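Side-chain contacts in titin (Homo sapiens, PDB 3LCY), which is a giant structural protein of the muscle sarcomere, represented here by two tandem immunoglobulin domains from its A-band region: residues A[25-30]-A[91-96]; A[107-112]-A[123-128]. All coordinates share one frame; numbering follows the deposited sequence.

Interaction 1: A[25-30]-A[91-96]; sequences AQLSCQ and TSSKLL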
loop_
_atom_site.group_PDB
_atom_site.type_symbol
_atom_site.label_atom_id
_atom_site.label_comp_id
_atom_site.label_asym_id
_atom_site.label_seq_id
_atom_site.Cartn_x
_atom_site.Cartn_y
_atom_site.Cartn_z
ATOM N N ALA A 25 12.867 6.475 -3.703
ATOM C CA ALA A 25 12.522 5.786 -4.938
ATOM C C ALA A 25 12.701 6.720 -6.126
ATOM O O ALA A 25 12.149 7.820 -6.151
ATOM C CB ALA A 25 11.094 5.271 -4.877
ATOM N N GLN A 26 13.488 6.281 -7.103
ATOM C CA GLN A 26 13.723 7.072 -8.307
ATOM C C GLN A 26 12.921 6.552 -9.493
ATOM O O GLN A 26 13.144 5.439 -9.967
ATOM C CB GLN A 26 15.214 7.102 -8.658
ATOM C CG GLN A 26 16.028 8.101 -7.847
ATOM C CD GLN A 26 17.495 8.117 -8.237
ATOM O OE1 GLN A 26 17.941 8.984 -8.989
ATOM N NE2 GLN A 26 18.253 7.154 -7.725
ATOM N N LEU A 27 11.982 7.365 -9.966
ATOM C CA LEU A 27 11.229 7.037 -11.169
ATOM C C LEU A 27 11.702 7.930 -12.307
ATOM O O LEU A 27 11.534 9.149 -12.262
ATOM C CB LEU A 27 9.727 7.209 -10.941
ATOM C CG LEU A 27 9.112 6.364 -9.822
ATOM C CD1 LEU A 27 8.819 7.223 -8.598
ATOM C CD2 LEU A 27 7.848 5.668 -10.305
ATOM N N SER A 28 12.301 7.326 -13.326
ATOM C CA SER A 28 12.923 8.099 -14.393
ATOM C C SER A 28 12.407 7.744 -15.784
ATOM O O SER A 28 11.871 6.658 -16.008
ATOM C CB SER A 28 14.443 7.934 -14.345
ATOM O OG SER A 28 15.077 8.743 -15.320
ATOM N N CYS A 29 12.582 8.675 -16.717
ATOM C CA CYS A 29 12.207 8.462 -18.108
ATOM C C CYS A 29 12.930 9.469 -18.996
ATOM O O CYS A 29 13.354 10.528 -18.529
ATOM C CB CYS A 29 10.693 8.598 -18.287
ATOM S SG CYS A 29 10.063 10.270 -18.025
ATOM N N GLN A 30 13.053 9.201 -20.286
ATOM C CA GLN A 30 13.626 10.145 -21.220
ATOM C C GLN A 30 12.675 10.594 -22.274
ATOM O O GLN A 30 12.199 9.816 -23.017
ATOM C CB GLN A 30 14.768 9.513 -21.938
ATOM C CG GLN A 30 15.668 8.804 -21.099
ATOM C CD GLN A 30 17.004 8.835 -21.649
ATOM O OE1 GLN A 30 17.218 9.357 -22.705
ATOM N NE2 GLN A 30 17.937 8.291 -20.939
ATOM N N THR A 91 3.678 9.241 -19.832
ATOM C CA THR A 91 4.272 7.955 -19.487
ATOM C C THR A 91 4.089 7.650 -18.003
ATOM O O THR A 91 4.292 8.514 -17.150
ATOM C CB THR A 91 5.766 7.907 -19.845
ATOM O OG1 THR A 91 6.350 6.721 -19.293
ATOM C CG2 THR A 91 6.485 9.124 -19.291
ATOM N N SER A 92 3.704 6.414 -17.705
ATOM C CA SER A 92 3.402 6.024 -16.334
ATOM C C SER A 92 4.031 4.689 -15.951
ATOM O O SER A 92 4.241 3.822 -16.798
ATOM C CB SER A 92 1.888 5.958 -16.126
ATOM O OG SER A 92 1.271 7.181 -16.483
ATOM N N SER A 93 4.325 4.538 -14.665
ATOM C CA SER A 93 4.842 3.288 -14.125
ATOM C C SER A 93 4.475 3.205 -12.649
ATOM O O SER A 93 3.975 4.173 -12.076
ATOM C CB SER A 93 6.358 3.199 -14.314
ATOM O OG SER A 93 7.034 4.121 -13.479
ATOM N N LYS A 94 4.712 2.053 -12.033
ATOM C CA LYS A 94 4.318 1.855 -10.644
ATOM C C LYS A 94 5.500 1.710 -9.695
ATOM O O LYS A 94 6.579 1.264 -10.085
ATOM C CB LYS A 94 3.397 0.641 -10.512
ATOM C CG LYS A 94 2.024 0.839 -11.123
ATOM C CD LYS A 94 1.190 -0.422 -11.005
ATOM C CE LYS A 94 -0.212 -0.204 -11.542
ATOM N NZ LYS A 94 -0.990 -1.472 -11.591
ATOM N N LEU A 95 5.278 2.092 -8.443
ATOM C CA LEU A 95 6.280 1.937 -7.399
ATOM C C LEU A 95 5.895 0.781 -6.486
ATOM O O LEU A 95 4.823 0.789 -5.881
ATOM C CB LEU A 95 6.413 3.226 -6.587
ATOM C CG LEU A 95 7.324 3.160 -5.359
ATOM C CD1 LEU A 95 8.712 2.673 -5.745
ATOM C CD2 LEU A 95 7.396 4.512 -4.660
ATOM N N LEU A 96 6.763 -0.219 -6.404
ATOM C CA LEU A 96 6.522 -1.366 -5.539
ATOM C C LEU A 96 7.361 -1.253 -4.273
ATOM O O LEU A 96 8.576 -1.067 -4.335
ATOM C CB LEU A 96 6.828 -2.678 -6.268
ATOM C CG LEU A 96 5.847 -3.142 -7.349
ATOM C CD1 LEU A 96 5.753 -2.137 -8.487
ATOM C CD2 LEU A 96 6.253 -4.505 -7.878
#

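Interaction 2: A[107-112]-A[123-128]; sequences YPLKEK and LHVMYI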
loop_
_atom_site.group_PDB
_atom_site.type_symbol
_atom_site.label_atom_id
_atom_site.label_comp_id
_atom_site.label_asym_id
_atom_site.label_seq_id
_atom_site.Cartn_x
_atom_site.Cartn_y
_atom_site.Cartn_z
ATOM N N TYR A 107 -1.890 1.999 15.533
ATOM C CA TYR A 107 -3.132 1.303 15.818
ATOM C C TYR A 107 -2.818 0.101 16.703
ATOM O O TYR A 107 -3.085 -1.039 16.324
ATOM C CB TYR A 107 -3.790 0.836 14.521
ATOM C CG TYR A 107 -3.952 1.910 13.462
ATOM C CD1 TYR A 107 -4.964 2.858 13.551
ATOM C CD2 TYR A 107 -3.105 1.960 12.360
ATOM C CE1 TYR A 107 -5.119 3.835 12.579
ATOM C CE2 TYR A 107 -3.253 2.932 11.385
ATOM C CZ TYR A 107 -4.260 3.865 11.498
ATOM O OH TYR A 107 -4.410 4.832 10.528
ATOM N N PRO A 108 -2.237 0.357 17.887
ATOM C CA PRO A 108 -1.777 -0.703 18.790
ATOM C C PRO A 108 -2.871 -1.717 19.097
ATOM O O PRO A 108 -4.027 -1.344 19.292
ATOM C CB PRO A 108 -1.405 0.063 20.065
ATOM C CG PRO A 108 -1.075 1.431 19.599
ATOM C CD PRO A 108 -1.994 1.699 18.445
ATOM N N LEU A 109 -2.497 -2.991 19.131
ATOM C CA LEU A 109 -3.426 -4.056 19.481
ATOM C C LEU A 109 -3.489 -4.223 20.999
ATOM O O LEU A 109 -2.459 -4.241 21.671
ATOM C CB LEU A 109 -2.998 -5.375 18.834
ATOM C CG LEU A 109 -3.002 -5.443 17.308
ATOM C CD1 LEU A 109 -2.443 -6.774 16.825
ATOM C CD2 LEU A 109 -4.409 -5.222 16.763
ATOM N N LYS A 110 -4.699 -4.352 21.533
ATOM C CA LYS A 110 -4.880 -4.606 22.959
ATOM C C LYS A 110 -4.772 -6.099 23.246
ATOM O O LYS A 110 -4.902 -6.922 22.343
ATOM C CB LYS A 110 -6.231 -4.069 23.437
ATOM C CG LYS A 110 -6.373 -2.559 23.344
ATOM C CD LYS A 110 -7.720 -2.098 23.880
ATOM C CE LYS A 110 -7.926 -2.549 25.317
ATOM N NZ LYS A 110 -6.858 -2.046 26.224
ATOM N N GLU A 111 -4.534 -6.447 24.505
ATOM C CA GLU A 111 -4.373 -7.847 24.885
ATOM C C GLU A 111 -5.690 -8.605 24.804
ATOM O O GLU A 111 -5.741 -9.735 24.329
ATOM C CB GLU A 111 -3.813 -7.959 26.303
ATOM C CG GLU A 111 -3.545 -9.390 26.741
ATOM C CD GLU A 111 -3.393 -9.524 28.244
ATOM O OE1 GLU A 111 -3.174 -10.655 28.723
ATOM O OE2 GLU A 111 -3.496 -8.500 28.951
ATOM N N LYS A 112 -6.754 -7.972 25.278
ATOM C CA LYS A 112 -8.061 -8.612 25.351
ATOM C C LYS A 112 -9.120 -7.822 24.598
ATOM O O LYS A 112 -9.129 -6.593 24.626
ATOM C CB LYS A 112 -8.488 -8.777 26.810
ATOM C CG LYS A 112 -7.595 -9.709 27.609
ATOM C CD LYS A 112 -8.145 -9.924 29.009
ATOM C CE LYS A 112 -9.507 -10.594 28.966
ATOM N NZ LYS A 112 -10.040 -10.821 30.337
ATOM N N LEU A 123 -12.797 -7.892 14.413
ATOM C CA LEU A 123 -11.416 -7.621 14.775
ATOM C C LEU A 123 -10.819 -6.986 13.528
ATOM O O LEU A 123 -10.730 -7.614 12.484
ATOM C CB LEU A 123 -10.689 -8.905 15.150
ATOM C CG LEU A 123 -10.721 -9.300 16.626
ATOM C CD1 LEU A 123 -12.014 -8.883 17.272
ATOM C CD2 LEU A 123 -10.506 -10.786 16.785
ATOM N N HIS A 124 -10.410 -5.732 13.652
ATOM C CA HIS A 124 -9.871 -4.969 12.532
ATOM C C HIS A 124 -8.393 -4.651 12.742
ATOM O O HIS A 124 -8.049 -3.675 13.406
ATOM C CB HIS A 124 -10.677 -3.681 12.358
ATOM C CG HIS A 124 -10.302 -2.888 11.148
ATOM N ND1 HIS A 124 -10.745 -3.198 9.884
ATOM C CD2 HIS A 124 -9.528 -1.779 11.012
ATOM C CE1 HIS A 124 -10.264 -2.324 9.018
ATOM N NE2 HIS A 124 -9.521 -1.453 9.682
ATOM N N VAL A 125 -7.523 -5.480 12.170
ATOM C CA VAL A 125 -6.084 -5.356 12.387
ATOM C C VAL A 125 -5.361 -4.642 11.246
ATOM O O VAL A 125 -5.303 -5.146 10.124
ATOM C CB VAL A 125 -5.426 -6.735 12.602
ATOM C CG1 VAL A 125 -3.940 -6.577 12.884
ATOM C CG2 VAL A 125 -6.106 -7.479 13.737
ATOM N N MET A 126 -4.788 -3.486 11.545
ATOM C CA MET A 126 -3.987 -2.748 10.583
ATOM C C MET A 126 -2.556 -3.294 10.580
ATOM O O MET A 126 -1.989 -3.607 11.609
ATOM C CB MET A 126 -4.002 -1.260 10.891
ATOM C CG MET A 126 -5.368 -0.623 10.880
ATOM S SD MET A 126 -6.124 -0.446 9.267
ATOM C CE MET A 126 -5.143 0.831 8.531
ATOM N N TYR A 127 -1.974 -3.421 9.407
ATOM C CA TYR A 127 -0.633 -3.953 9.304
ATOM C C TYR A 127 0.197 -3.254 8.255
ATOM O O TYR A 127 -0.314 -2.577 7.385
ATOM C CB TYR A 127 -0.678 -5.435 8.964
ATOM C CG TYR A 127 -1.004 -5.692 7.527
ATOM C CD1 TYR A 127 -0.013 -5.761 6.577
ATOM C CD2 TYR A 127 -2.309 -5.838 7.113
ATOM C CE1 TYR A 127 -0.310 -5.969 5.277
ATOM C CE2 TYR A 127 -2.605 -6.058 5.807
ATOM C CZ TYR A 127 -1.601 -6.123 4.901
ATOM O OH TYR A 127 -1.876 -6.349 3.600
ATOM N N ILE A 128 1.500 -3.424 8.363
ATOM C CA ILE A 128 2.397 -2.918 7.361
ATOM C C ILE A 128 3.139 -4.114 6.788
ATOM O O ILE A 128 3.778 -4.844 7.505
ATOM C CB ILE A 128 3.398 -1.909 7.941
ATOM C CG1 ILE A 128 2.705 -0.593 8.245
ATOM C CG2 ILE A 128 4.514 -1.664 6.980
ATOM C CD1 ILE A 128 3.563 0.384 8.953
HETATM O O HOH W 1 -3.427 -3.057 14.481
#

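Interaction 1: A[25-30]-A[91-96]
A25 and L95 meet carbon to carbon. The CB of A25 points at the forked end of L95 and lies 3.6 Å from CD1 of L95. CD2 of L95 is nearly as near, at 3.8 Å from the same A25 CB, so the methyl faces both branches of the fork. L95 swings its CG away from its own backbone N (chi1 174°), which carries the fork across to A25. Further along, L27 meets a polar neighbour. Its CD2 methyl lies 3.6 Å from OG of S93. That hydroxyl is hydrogen-bonded to the backbone O of K15, so the methyl touches an oxygen that is already satisfied. C29 and T91 form the third pair, with SG of C29 4.0 Å from CG2 of T91. T91 offers its methyl to the sulfur, while its OG1 is hydrogen-bonded to the N of M14.

These three pairs bridge the two sheets of an immunoglobulin I-set beta sandwich. The strand axes are 8.7 Å apart at closest approach and nearly antiparallel, at 161°. No hydrogen bond links the segments, because each strand belongs to a different sheet. Residues 25-30 pair with strand 62-68. Y78 and C80 of strand 76-83 add to the same interior: Y78 touches L27 and L95, and C80 touches C29. M14 lies against L27, C29 and S93.

Interaction 2: A[107-112]-A[123-128]
The sulfur of M126 stands above the face of the Y107 ring, a Met-aromatic contact made at a distance. SD of M126 is 5.0 Å from the centroid of the Y107 ring and 15° off the ring normal. The nearer touch on that face is made by carbon. CG of M126 lies 4.1 Å from the Y107 ring centroid, 24° off the normal, in a CH-pi contact displaced toward the rim. CB of M126 comes in beside it, 3.7 Å from CD2 of Y107. The methionine chain bends at both chi2 and chi3 (each -71°), which brings its terminal CE to 4.0 Å from CE2 of Y107. CB, CG and CE all touch the CG-CD2-CE2 side of the ring. H104 meets the same tyrosine ring edge-to-face and also touches M126.

Residues 107-111 belong to the loop that follows strand 88-103, and K112 opens strand 112-116. Here the loop runs past strand 121-130 of the second immunoglobulin I-set domain. L109 turns its side chain to the strand at about a right angle to that of V125. CD2 of L109 is 4.1 Å from CG1 of V125 and equally near its CG2, so one methyl rests against both branches of the valine. F103 touches L109 and V125 alike. W137 approaches V125 from strand 134-139, while A188 of strand 185-195 touches L109.

The backbones of the two segments make no direct hydrogen bond. One water bridges the two carbonyls of Y107 and M126. The water oxygen lies 2.8 Å from O of Y107. More loosely, the same water oxygen lies 3.3 Å from O of M126, and it may share its protons among more acceptors than these two.

The two interactions lie in different immunoglobulin domains of one chain. Their centres are 33 Å apart, on opposite sides of the chain's centre, and their nearest atoms are about 12 Å apart, so they do not touch. They come in series: 25-30 and 91-96 both precede 107-112 and 123-128. Strand 88-103 connects them. It carries residues 91-96 in the first domain, and its far end pairs antiparallel with strand 121-130, which carries residues 123-128. One continuous strand thus leads from the buried interior of the first domain to the partly buried contact of the second, consistent with two domains arranged end to end, joined through this strand.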